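Local coordinates for protein probable glutamine synthetase (Pseudomonas aeruginosa, PDB 4HPP) that belongs to the glutamine synthetase family and has a catalytic domain that holds a magnesium ion and a glutamic acid in this structure, at residues L26-L31 against A88-H93; G161-A166 against E175-E180; L239-A244 against A348-G353; A389-A394 against H422-T427. All blocks are in the same frame, centred on the assembly; numbering follows the deposited sequence.

Interaction 1: L26-L31 against A88-H93; sequences LPLATL and ALDYLH
Leu31 and Leu92 reach toward each other from segments that share no hydrogen bond, and they meet by single methyl groups, with CD1 of Leu31 4.3 Å from CD1 of Leu92. In Leu31 the CG stands opposite the backbone N (chi1 -179°), which sends the branched end out from the first turn of helix 31-35 toward the strand. The second Leu31 methyl lies only slightly farther from Leu92 CD1; at this spacing the branch ends touch lightly. Leucine suits both places, being long enough to span the gap and wholly apolar: Leu31 also packs on Phe12, Leu92 on Val10, and both lie against the side chain of Arg75. Beside this pair, Leu28 turns its CD1 toward the carboxylate of Asp90, 4.3 Å from OD2, which is only van der Waals proximity. The charge of Asp90 is answered by Arg75 and Arg8, both salt-bridged to OD2. A tight turn keeps Leu28 and Leu31 on the same flank, since Leu31 N donates to Leu28 O at 2.8 Å. Along 89-93 the side chains alternate: Asp90 and Leu92 face 26-31, while Leu89 and His93 pack on helix 196-216 and Tyr91 bonds to Asn204 of that helix. Strand 9-15 runs between the two segments' strands and pairs with both, through Val10 to Leu26 and through Ser11 to Asp90. The first strand, set between its hairpin partner and the parallel strand 89-97, with a helix following the hairpin, matches the beta-grasp fold of glutamine synthetase N-terminal domains.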
loop_
_atom_site.group_PDB
_atom_site.type_symbol
_atom_site.label_atom_id
_atom_site.label_comp_id
_atom_site.label_asym_id
_atom_site.label_seq_id
_atom_site.Cartn_x
_atom_site.Cartn_y
_atom_site.Cartn_z
ATOM N N LEU A 26 -15.600 -18.766 28.044
ATOM C CA LEU A 26 -16.744 -19.577 27.564
ATOM C C LEU A 26 -17.671 -18.745 26.692
ATOM O O LEU A 26 -17.624 -17.520 26.739
ATOM C CB LEU A 26 -17.534 -20.112 28.718
ATOM C CG LEU A 26 -17.778 -19.093 29.826
ATOM C CD1 LEU A 26 -19.258 -19.024 30.251
ATOM C CD2 LEU A 26 -16.920 -19.520 31.001
ATOM N N PRO A 27 -18.494 -19.397 25.870
ATOM C CA PRO A 27 -19.420 -18.565 25.068
ATOM C C PRO A 27 -20.429 -17.865 25.972
ATOM O O PRO A 27 -20.869 -18.466 26.982
ATOM C CB PRO A 27 -20.114 -19.590 24.141
ATOM C CG PRO A 27 -19.177 -20.760 24.118
ATOM C CD PRO A 27 -18.581 -20.820 25.499
ATOM N N LEU A 28 -20.728 -16.602 25.648
ATOM C CA LEU A 28 -21.737 -15.820 26.397
ATOM C C LEU A 28 -23.012 -16.638 26.721
ATOM O O LEU A 28 -23.448 -16.674 27.863
ATOM C CB LEU A 28 -22.101 -14.517 25.666
ATOM C CG LEU A 28 -23.151 -13.574 26.293
ATOM C CD1 LEU A 28 -22.572 -12.683 27.426
ATOM C CD2 LEU A 28 -23.861 -12.776 25.182
ATOM N N ALA A 29 -23.547 -17.365 25.748
ATOM C CA ALA A 29 -24.796 -18.107 25.981
ATOM C C ALA A 29 -24.729 -18.993 27.184
ATOM O O ALA A 29 -25.777 -19.403 27.679
ATOM C CB ALA A 29 -25.196 -18.941 24.772
ATOM N N THR A 30 -23.517 -19.328 27.624
ATOM C CA THR A 30 -23.349 -20.356 28.664
ATOM C C THR A 30 -23.119 -19.704 30.019
ATOM O O THR A 30 -23.038 -20.388 31.063
ATOM C CB THR A 30 -22.172 -21.328 28.388
ATOM O OG1 THR A 30 -20.949 -20.581 28.255
ATOM C CG2 THR A 30 -22.399 -22.170 27.124
ATOM N N LEU A 31 -23.017 -18.380 30.019
ATOM C CA LEU A 31 -22.561 -17.703 31.215
ATOM C C LEU A 31 -23.386 -18.118 32.425
ATOM O O LEU A 31 -22.802 -18.581 33.392
ATOM C CB LEU A 31 -22.471 -16.171 31.051
ATOM C CG LEU A 31 -21.953 -15.566 32.378
ATOM C CD1 LEU A 31 -20.504 -15.997 32.647
ATOM C CD2 LEU A 31 -22.000 -14.053 32.264
ATOM N N ALA A 88 -15.618 -7.436 22.289
ATOM C CA ALA A 88 -15.777 -6.855 23.587
ATOM C C ALA A 88 -14.688 -7.487 24.506
ATOM O O ALA A 88 -14.166 -8.554 24.213
ATOM C CB ALA A 88 -17.173 -7.112 24.121
ATOM N N LEU A 89 -14.358 -6.794 25.579
ATOM C CA LEU A 89 -13.660 -7.333 26.693
ATOM C C LEU A 89 -14.654 -7.661 27.756
ATOM O O LEU A 89 -15.244 -6.772 28.336
ATOM C CB LEU A 89 -12.718 -6.264 27.208
ATOM C CG LEU A 89 -11.766 -6.733 28.333
ATOM C CD1 LEU A 89 -10.806 -7.857 27.925
ATOM C CD2 LEU A 89 -10.983 -5.542 28.875
ATOM N N ASP A 90 -14.842 -8.925 28.041
ATOM C CA ASP A 90 -15.848 -9.314 29.000
ATOM C C ASP A 90 -15.328 -10.349 29.948
ATOM O O ASP A 90 -14.973 -11.434 29.531
ATOM C CB ASP A 90 -17.050 -9.866 28.259
ATOM C CG ASP A 90 -18.276 -9.910 29.106
ATOM O OD1 ASP A 90 -18.153 -9.889 30.383
ATOM O OD2 ASP A 90 -19.379 -9.967 28.478
ATOM N N TYR A 91 -15.280 -10.036 31.233
ATOM C CA TYR A 91 -14.743 -11.014 32.209
ATOM C C TYR A 91 -15.187 -10.628 33.607
ATOM O O TYR A 91 -15.576 -9.489 33.831
ATOM C CB TYR A 91 -13.170 -11.069 32.172
ATOM C CG TYR A 91 -12.572 -9.774 32.639
ATOM C CD1 TYR A 91 -12.366 -9.511 33.991
ATOM C CD2 TYR A 91 -12.229 -8.789 31.726
ATOM C CE1 TYR A 91 -11.799 -8.285 34.413
ATOM C CE2 TYR A 91 -11.652 -7.583 32.126
ATOM C CZ TYR A 91 -11.461 -7.320 33.474
ATOM O OH TYR A 91 -10.944 -6.085 33.846
ATOM N N LEU A 92 -15.101 -11.589 34.519
ATOM C CA LEU A 92 -15.455 -11.471 35.926
ATOM C C LEU A 92 -14.302 -11.990 36.814
ATOM O O LEU A 92 -13.665 -13.019 36.499
ATOM C CB LEU A 92 -16.670 -12.359 36.239
ATOM C CG LEU A 92 -18.005 -12.123 35.563
ATOM C CD1 LEU A 92 -18.064 -12.838 34.232
ATOM C CD2 LEU A 92 -19.149 -12.609 36.440
ATOM N N HIS A 93 -14.067 -11.300 37.931
ATOM C CA HIS A 93 -13.110 -11.722 38.925
ATOM C C HIS A 93 -13.737 -12.826 39.716
ATOM O O HIS A 93 -14.961 -12.825 39.950
ATOM C CB HIS A 93 -12.740 -10.588 39.839
ATOM C CG HIS A 93 -12.233 -9.389 39.119
ATOM N ND1 HIS A 93 -10.909 -9.102 39.031
ATOM C CD2 HIS A 93 -12.918 -8.366 38.435
ATOM C CE1 HIS A 93 -10.749 -7.956 38.301
ATOM N NE2 HIS A 93 -11.982 -7.505 37.936
#

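Interaction 2: G161-A166 against E175-E180; sequences GWLVSA and EMFLPE. With MG (magnesium ion), chain B; GLU (glutamic acid), chain D.
Phe177 takes the touch of two helix side chains, Leu163 and Val164. CD2 of Leu163 lies 3.9 Å from CE1 of the Phe177 ring, the two side chains crossing at about a right angle. Val164 meets the root of the same side chain, its CG2 4.2 Å from Phe177 CB. With CG opposite its backbone N (chi1 177°), Phe177 extends straight from the strand toward helix 159-169. Further out, Tyr186 meets the Phe177 ring at a shallow angle and Gln153 touches it, while Leu163 packs back onto Thr209 and Val212. A classic bulge, with Glu175 and Met176 both facing Thr189, precedes this point on the strand, and Phe177 O accepts a hydrogen bond from Ser25 OG of a neighbouring subunit. Just beyond the strand's end, Glu180 bends at chi2 (-79°) and binds the magnesium ion through OE1 at 2.1 Å. Glu133 and Glu187 bind the same ion, as does the glutamic acid, whose OE2 is 2.0 Å from the metal. The chemistry thus divides along one short strand: apolar, directionless packing sets its middle against the helix, alongside the strand's backbone bonds to 185-194, and directional carboxylate ligation begins where it ends at the metal site.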
loop_
_atom_site.group_PDB
_atom_site.type_symbol
_atom_site.label_atom_id
_atom_site.label_comp_id
_atom_site.label_asym_id
_atom_site.label_seq_id
_atom_site.Cartn_x
_atom_site.Cartn_y
_atom_site.Cartn_z
ATOM N N GLY A 161 -8.328 9.657 24.985
ATOM C CA GLY A 161 -9.810 9.682 24.794
ATOM C C GLY A 161 -10.402 8.278 24.819
ATOM O O GLY A 161 -11.400 8.026 25.484
ATOM N N TRP A 162 -9.738 7.324 24.178
ATOM C CA TRP A 162 -10.244 5.932 24.141
ATOM C C TRP A 162 -9.939 5.201 25.392
ATOM O O TRP A 162 -10.599 4.234 25.739
ATOM C CB TRP A 162 -9.691 5.144 22.977
ATOM C CG TRP A 162 -10.585 5.242 21.792
ATOM C CD1 TRP A 162 -10.293 5.824 20.572
ATOM C CD2 TRP A 162 -11.967 4.751 21.663
ATOM N NE1 TRP A 162 -11.357 5.726 19.710
ATOM C CE2 TRP A 162 -12.403 5.102 20.310
ATOM C CE3 TRP A 162 -12.866 4.101 22.515
ATOM C CZ2 TRP A 162 -13.709 4.823 19.848
ATOM C CZ3 TRP A 162 -14.148 3.806 22.036
ATOM C CH2 TRP A 162 -14.557 4.166 20.735
ATOM N N LEU A 163 -8.946 5.670 26.120
ATOM C CA LEU A 163 -8.618 4.992 27.343
ATOM C C LEU A 163 -9.662 5.312 28.389
ATOM O O LEU A 163 -10.276 4.426 28.967
ATOM C CB LEU A 163 -7.170 5.330 27.816
ATOM C CG LEU A 163 -6.841 4.650 29.125
ATOM C CD1 LEU A 163 -7.067 3.163 28.986
ATOM C CD2 LEU A 163 -5.424 4.916 29.560
ATOM N N VAL A 164 -9.833 6.576 28.675
ATOM C CA VAL A 164 -10.908 7.037 29.575
ATOM C C VAL A 164 -12.274 6.449 29.216
ATOM O O VAL A 164 -13.030 5.990 30.076
ATOM C CB VAL A 164 -10.898 8.587 29.704
ATOM C CG1 VAL A 164 -12.045 9.078 30.547
ATOM C CG2 VAL A 164 -9.587 8.987 30.372
ATOM N N SER A 165 -12.563 6.333 27.946
ATOM C CA SER A 165 -13.883 5.807 27.595
ATOM C C SER A 165 -13.955 4.334 27.919
ATOM O O SER A 165 -14.916 3.857 28.582
ATOM C CB SER A 165 -14.182 6.117 26.159
ATOM O OG SER A 165 -14.975 5.125 25.607
ATOM N N ALA A 166 -12.924 3.591 27.515
ATOM C CA ALA A 166 -12.831 2.161 27.905
ATOM C C ALA A 166 -12.902 1.929 29.445
ATOM O O ALA A 166 -13.673 1.088 29.917
ATOM C CB ALA A 166 -11.613 1.533 27.297
ATOM N N GLU A 175 -11.000 9.284 36.239
ATOM C CA GLU A 175 -11.191 10.671 36.600
ATOM C C GLU A 175 -10.066 11.640 36.127
ATOM O O GLU A 175 -10.354 12.784 35.836
ATOM C CB GLU A 175 -11.441 10.772 38.116
ATOM C CG GLU A 175 -10.422 11.563 38.941
ATOM C CD GLU A 175 -10.583 11.349 40.457
ATOM O OE1 GLU A 175 -9.568 11.080 41.176
ATOM O OE2 GLU A 175 -11.741 11.424 40.920
ATOM N N MET A 176 -8.803 11.186 36.041
ATOM C CA MET A 176 -7.682 12.033 35.635
ATOM C C MET A 176 -6.827 11.257 34.626
ATOM O O MET A 176 -6.635 10.066 34.799
ATOM C CB MET A 176 -6.864 12.357 36.860
ATOM C CG MET A 176 -6.451 13.791 37.078
ATOM S SD MET A 176 -7.801 14.985 37.214
ATOM C CE MET A 176 -6.885 16.323 36.468
ATOM N N PHE A 177 -6.336 11.907 33.568
ATOM C CA PHE A 177 -5.343 11.301 32.667
ATOM C C PHE A 177 -4.305 12.357 32.440
ATOM O O PHE A 177 -4.637 13.514 32.245
ATOM C CB PHE A 177 -5.939 10.841 31.310
ATOM C CG PHE A 177 -4.905 10.291 30.350
ATOM C CD1 PHE A 177 -4.647 8.918 30.291
ATOM C CD2 PHE A 177 -4.179 11.141 29.522
ATOM C CE1 PHE A 177 -3.623 8.425 29.464
ATOM C CE2 PHE A 177 -3.185 10.643 28.673
ATOM C CZ PHE A 177 -2.926 9.284 28.636
ATOM N N LEU A 178 -3.040 11.993 32.501
ATOM C CA LEU A 178 -2.005 13.032 32.390
ATOM C C LEU A 178 -0.688 12.449 31.886
ATOM O O LEU A 178 -0.345 11.328 32.251
ATOM C CB LEU A 178 -1.830 13.702 33.767
ATOM C CG LEU A 178 -1.603 12.856 35.034
ATOM C CD1 LEU A 178 -0.151 12.943 35.506
ATOM C CD2 LEU A 178 -2.529 13.260 36.176
ATOM N N PRO A 179 0.062 13.193 31.061
ATOM C CA PRO A 179 1.482 12.757 30.808
ATOM C C PRO A 179 2.273 12.971 32.079
ATOM O O PRO A 179 1.994 13.930 32.806
ATOM C CB PRO A 179 1.994 13.740 29.775
ATOM C CG PRO A 179 1.139 14.969 30.007
ATOM C CD PRO A 179 -0.228 14.525 30.488
ATOM N N GLU A 180 3.189 12.053 32.400
ATOM C CA GLU A 180 3.974 12.135 33.641
ATOM C C GLU A 180 5.458 12.516 33.355
ATOM O O GLU A 180 5.824 12.968 32.251
ATOM C CB GLU A 180 3.926 10.788 34.374
ATOM C CG GLU A 180 3.024 10.751 35.591
ATOM C CD GLU A 180 3.633 11.369 36.829
ATOM O OE1 GLU A 180 2.948 11.404 37.868
ATOM O OE2 GLU A 180 4.795 11.809 36.785
HETATM MG MG MG B . 2.231 10.331 39.579
HETATM N N GLU D . 7.062 7.830 39.221
HETATM C CA GLU D . 7.116 7.935 40.735
HETATM C C GLU D . 7.109 6.596 41.508
HETATM O O GLU D . 7.796 5.646 41.154
HETATM C CB GLU D . 5.976 8.809 41.240
HETATM C CG GLU D . 6.134 10.263 40.890
HETATM C CD GLU D . 4.906 11.051 41.206
HETATM O OE1 GLU D . 5.005 11.900 42.105
HETATM O OE2 GLU D . 3.848 10.811 40.575
HETATM O OXT GLU D . 6.404 6.413 42.507
#

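Interaction 3: L239-A244 against A348-G353; sequences LSLQHA and AVLIAG
Leu239 and Val349 make the close part of this contact, CD1 of the leucine coming within 3.9 Å of CG1 of the valine. Val349 holds that methyl opposite its backbone N (chi1 167°), directing it from the helix surface to the strand, while Leu239 extends its branched end to meet it. A beta-branched residue gives the helix a short, stiff surface here, and the longer leucine fills the span between backbones whose nearest CA atoms, those of Leu239 and Leu350, are 9.0 Å apart. Around this pair Ala128 and Trp266 also press on Leu239, so the site is buried on several sides. Two residues along, packing slackens: Leu241 CD2 and Leu350 CD2 are 4.5 Å apart, a bare touch between methyls. Leu350 does not leave the helix facing the strand, and only its far end leans that way; it also rests on Val126 and Leu112, and its carbonyl accepts a hydrogen bond from Tyr119 OH. Beyond Leu241 the strand departs from the helix, with Gln242 partly exposed, His243 exposed and Ala244 poorly ordered, as befits polar and small residues at an open end. Strand 235-243 pairs with strands 124-137 and 330-336, and helix 342-358 covers the leucine-bearing side, while Ser240 and Gln242 lie toward Ile127. Such packing fits the glutamine synthetase catalytic domain, in which helices back a curved, largely antiparallel sheet.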
loop_
_atom_site.group_PDB
_atom_site.type_symbol
_atom_site.label_atom_id
_atom_site.label_comp_id
_atom_site.label_asym_id
_atom_site.label_seq_id
_atom_site.Cartn_x
_atom_site.Cartn_y
_atom_site.Cartn_z
ATOM N N LEU A 239 -5.584 5.439 50.952
ATOM C CA LEU A 239 -6.529 4.769 51.864
ATOM C C LEU A 239 -7.144 5.748 52.835
ATOM O O LEU A 239 -6.442 6.579 53.422
ATOM C CB LEU A 239 -5.882 3.646 52.633
ATOM C CG LEU A 239 -5.611 2.455 51.712
ATOM C CD1 LEU A 239 -4.509 1.560 52.275
ATOM C CD2 LEU A 239 -6.895 1.682 51.507
ATOM N N SER A 240 -8.473 5.710 52.902
ATOM C CA SER A 240 -9.224 6.388 53.948
ATOM C C SER A 240 -9.997 5.288 54.673
ATOM O O SER A 240 -10.236 4.197 54.117
ATOM C CB SER A 240 -10.107 7.517 53.396
ATOM O OG SER A 240 -11.301 7.057 52.781
ATOM N N LEU A 241 -10.295 5.554 55.935
ATOM C CA LEU A 241 -11.009 4.609 56.799
ATOM C C LEU A 241 -12.275 5.292 57.300
ATOM O O LEU A 241 -12.178 6.398 57.811
ATOM C CB LEU A 241 -10.117 4.225 57.990
ATOM C CG LEU A 241 -9.105 3.096 57.811
ATOM C CD1 LEU A 241 -8.592 2.617 59.169
ATOM C CD2 LEU A 241 -9.724 1.942 57.055
ATOM N N GLN A 242 -13.441 4.668 57.153
ATOM C CA GLN A 242 -14.730 5.319 57.504
ATOM C C GLN A 242 -15.627 4.481 58.397
ATOM O O GLN A 242 -15.777 3.277 58.199
ATOM C CB GLN A 242 -15.556 5.665 56.272
ATOM C CG GLN A 242 -15.030 6.784 55.402
ATOM C CD GLN A 242 -15.702 6.782 54.040
ATOM O OE1 GLN A 242 -16.658 6.024 53.803
ATOM N NE2 GLN A 242 -15.225 7.639 53.139
ATOM N N HIS A 243 -16.262 5.138 59.363
ATOM C CA HIS A 243 -17.327 4.506 60.128
ATOM C C HIS A 243 -18.340 3.965 59.143
ATOM O O HIS A 243 -18.547 4.568 58.084
ATOM C CB HIS A 243 -17.943 5.492 61.119
ATOM C CG HIS A 243 -19.228 5.006 61.731
ATOM N ND1 HIS A 243 -20.373 5.709 61.660
ATOM C CD2 HIS A 243 -19.529 3.823 62.412
ATOM C CE1 HIS A 243 -21.359 5.018 62.271
ATOM N NE2 HIS A 243 -20.837 3.864 62.729
ATOM N N ALA A 244 -18.932 2.808 59.458
ATOM C CA ALA A 244 -19.924 2.142 58.588
ATOM C C ALA A 244 -21.106 3.077 58.199
ATOM O O ALA A 244 -22.273 2.736 58.408
ATOM C CB ALA A 244 -20.412 0.839 59.244
ATOM N N ALA A 348 -2.170 -6.859 52.492
ATOM C CA ALA A 348 -0.956 -6.751 53.319
ATOM C C ALA A 348 -0.855 -5.420 54.092
ATOM O O ALA A 348 -0.465 -5.390 55.280
ATOM C CB ALA A 348 0.278 -6.978 52.474
ATOM N N VAL A 349 -1.266 -4.339 53.439
ATOM C CA VAL A 349 -1.143 -3.011 54.025
ATOM C C VAL A 349 -2.196 -2.849 55.121
ATOM O O VAL A 349 -1.892 -2.405 56.245
ATOM C CB VAL A 349 -1.279 -1.888 52.946
ATOM C CG1 VAL A 349 -1.460 -0.496 53.577
ATOM C CG2 VAL A 349 -0.109 -1.940 51.965
ATOM N N LEU A 350 -3.424 -3.240 54.805
ATOM C CA LEU A 350 -4.529 -3.047 55.739
ATOM C C LEU A 350 -4.271 -3.899 56.968
ATOM O O LEU A 350 -4.728 -3.549 58.063
ATOM C CB LEU A 350 -5.869 -3.403 55.106
ATOM C CG LEU A 350 -6.759 -2.435 54.286
ATOM C CD1 LEU A 350 -7.929 -3.219 53.657
ATOM C CD2 LEU A 350 -7.323 -1.306 55.137
ATOM N N ILE A 351 -3.507 -4.990 56.788
ATOM C CA ILE A 351 -3.174 -5.904 57.895
ATOM C C ILE A 351 -2.310 -5.166 58.911
ATOM O O ILE A 351 -2.709 -5.019 60.081
ATOM C CB ILE A 351 -2.486 -7.233 57.439
ATOM C CG1 ILE A 351 -3.533 -8.285 57.043
ATOM C CG2 ILE A 351 -1.727 -7.862 58.590
ATOM C CD1 ILE A 351 -3.009 -9.385 56.161
ATOM N N ALA A 352 -1.150 -4.686 58.450
ATOM C CA ALA A 352 -0.180 -4.074 59.342
ATOM C C ALA A 352 -0.801 -2.875 60.029
ATOM O O ALA A 352 -0.516 -2.623 61.195
ATOM C CB ALA A 352 1.079 -3.673 58.596
ATOM N N GLY A 353 -1.654 -2.160 59.297
ATOM C CA GLY A 353 -2.462 -1.067 59.838
ATOM C C GLY A 353 -3.336 -1.581 60.954
ATOM O O GLY A 353 -3.331 -1.017 62.061
#

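Interaction 4: A389-A394 against H422-T427; sequences ATLGDA and HELALT
The carboxylate of Glu423 carries the CD2 methyl of Leu391 over one face, with that methyl 4.1 Å from OE1. Its polar partners are other groups: Lys420 forms a salt bridge with OE2, and OE1 accepts from Ala285 N and, weakly, from Tyr439 OH. A second flat group, the peptide between Leu391 and Gly392, has Leu424 CD2 almost squarely over one face, 3.7 Å from Gly392 N. The methyl rests on the backbone of Gly392, near CA as well as N. Leu424 achieves this with its CG wedged between backbone N and carbonyl carbon (chi1 68°), and the same methyl lies 4.1 Å from Leu391 CG, so one branch serves both neighbours while the two leucine side chains cross at a slant. Leu391 is buried, with Tyr288 also against it, whereas Leu424 is partly exposed. The first turn of helix 391-399 is fixed by Thr390 at the N-cap, whose OG1 accepts from Asp393 N at 3.2 Å along a nearly straight N-H bond (169°). Threonine fits there, offering a hydroxyl to a backbone amide that has no preceding turn to bond with. No hydrogen bond joins the two segments; across them the contact is van der Waals packing of leucine on leucine, peptide and carboxylate, while the salt bridge to Lys420 and the hydrogen bond from Ala285 N probably steady the buried charge of Glu423 beside an apolar neighbour.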
loop_
_atom_site.group_PDB
_atom_site.type_symbol
_atom_site.label_atom_id
_atom_site.label_comp_id
_atom_site.label_asym_id
_atom_site.label_seq_id
_atom_site.Cartn_x
_atom_site.Cartn_y
_atom_site.Cartn_z
ATOM N N ALA A 389 16.607 -3.633 50.298
ATOM C CA ALA A 389 17.260 -3.139 49.099
ATOM C C ALA A 389 17.251 -4.131 47.940
ATOM O O ALA A 389 17.638 -3.781 46.846
ATOM C CB ALA A 389 18.693 -2.722 49.420
ATOM N N THR A 390 16.847 -5.375 48.178
ATOM C CA THR A 390 16.682 -6.375 47.112
ATOM C C THR A 390 15.449 -7.158 47.508
ATOM O O THR A 390 15.012 -7.115 48.660
ATOM C CB THR A 390 17.858 -7.398 47.027
ATOM O OG1 THR A 390 17.986 -8.077 48.275
ATOM C CG2 THR A 390 19.207 -6.729 46.666
ATOM N N LEU A 391 14.905 -7.920 46.580
ATOM C CA LEU A 391 13.850 -8.863 46.940
ATOM C C LEU A 391 14.232 -9.818 48.086
ATOM O O LEU A 391 13.375 -10.119 48.983
ATOM C CB LEU A 391 13.467 -9.662 45.709
ATOM C CG LEU A 391 12.197 -10.444 45.886
ATOM C CD1 LEU A 391 11.110 -9.586 46.546
ATOM C CD2 LEU A 391 11.854 -10.981 44.503
ATOM N N GLY A 392 15.503 -10.294 48.050
ATOM C CA GLY A 392 16.041 -11.258 49.062
ATOM C C GLY A 392 15.902 -10.723 50.475
ATOM O O GLY A 392 15.254 -11.329 51.369
ATOM N N ASP A 393 16.497 -9.553 50.658
ATOM C CA ASP A 393 16.335 -8.801 51.902
ATOM C C ASP A 393 14.875 -8.593 52.234
ATOM O O ASP A 393 14.516 -8.659 53.422
ATOM C CB ASP A 393 17.144 -7.486 51.878
ATOM C CG ASP A 393 18.630 -7.723 51.489
ATOM O OD1 ASP A 393 19.036 -8.919 51.427
ATOM O OD2 ASP A 393 19.389 -6.741 51.234
ATOM N N ALA A 394 14.022 -8.408 51.208
ATOM C CA ALA A 394 12.622 -8.090 51.513
ATOM C C ALA A 394 11.971 -9.330 51.992
ATOM O O ALA A 394 11.195 -9.261 52.923
ATOM C CB ALA A 394 11.860 -7.472 50.360
ATOM N N HIS A 422 12.414 -18.617 44.122
ATOM C CA HIS A 422 12.527 -19.206 42.830
ATOM C C HIS A 422 12.598 -18.146 41.772
ATOM O O HIS A 422 13.414 -18.236 40.820
ATOM C CB HIS A 422 11.420 -20.202 42.594
ATOM C CG HIS A 422 11.537 -20.906 41.265
ATOM N ND1 HIS A 422 10.501 -21.542 40.682
ATOM C CD2 HIS A 422 12.625 -21.023 40.386
ATOM C CE1 HIS A 422 10.911 -22.045 39.493
ATOM N NE2 HIS A 422 12.215 -21.725 39.326
ATOM N N GLU A 423 11.788 -17.107 41.935
ATOM C CA GLU A 423 11.898 -15.987 41.039
ATOM C C GLU A 423 13.320 -15.426 41.143
ATOM O O GLU A 423 13.971 -15.209 40.127
ATOM C CB GLU A 423 10.849 -14.918 41.346
ATOM C CG GLU A 423 11.021 -13.699 40.465
ATOM C CD GLU A 423 10.158 -12.523 40.870
ATOM O OE1 GLU A 423 10.595 -11.382 40.622
ATOM O OE2 GLU A 423 9.050 -12.731 41.406
ATOM N N LEU A 424 13.825 -15.209 42.354
ATOM C CA LEU A 424 15.175 -14.628 42.443
ATOM C C LEU A 424 16.283 -15.597 42.035
ATOM O O LEU A 424 17.254 -15.180 41.398
ATOM C CB LEU A 424 15.438 -13.858 43.747
ATOM C CG LEU A 424 15.544 -14.449 45.137
ATOM C CD1 LEU A 424 17.006 -14.742 45.497
ATOM C CD2 LEU A 424 14.954 -13.447 46.121
ATOM N N ALA A 425 16.120 -16.892 42.319
ATOM C CA ALA A 425 17.001 -17.885 41.655
ATOM C C ALA A 425 17.012 -17.585 40.163
ATOM O O ALA A 425 18.086 -17.395 39.584
ATOM C CB ALA A 425 16.598 -19.348 41.898
ATOM N N LEU A 426 15.843 -17.493 39.528
ATOM C CA LEU A 426 15.878 -17.438 38.074
ATOM C C LEU A 426 16.597 -16.210 37.538
ATOM O O LEU A 426 16.975 -16.179 36.363
ATOM C CB LEU A 426 14.498 -17.595 37.459
ATOM C CG LEU A 426 13.868 -18.984 37.606
ATOM C CD1 LEU A 426 12.341 -18.875 37.480
ATOM C CD2 LEU A 426 14.487 -19.962 36.592
ATOM N N THR A 427 16.827 -15.218 38.395
ATOM C CA THR A 427 17.280 -13.903 37.915
ATOM C C THR A 427 18.725 -13.517 38.279
ATOM O O THR A 427 19.335 -12.643 37.624
ATOM C CB THR A 427 16.295 -12.804 38.352
ATOM O OG1 THR A 427 15.892 -13.029 39.717
ATOM C CG2 THR A 427 15.081 -12.903 37.467
#

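In the fold
Interactions 1, 2 and 3 are buried, whereas interaction 4 is only partly so, and none has a hydrogen bond between its segments. Interaction 1 belongs to the N-terminal domain and the other three to the catalytic domain. Interactions 2 and 3 reach the same branched sheet from different helices, their centres 28 Å apart; interactions 3 and 4 are linked by the consecutive helices 342-358 and 391-399. Interactions 1 and 2 also adjoin subunit interfaces: Leu26 and Pro27 pack on Glu175 of a second subunit. Chemistry follows place: hydrocarbon alone in 3, salt-bridged carboxylates beside leucines in 1 and 4, and a metal ligand at the end of 2.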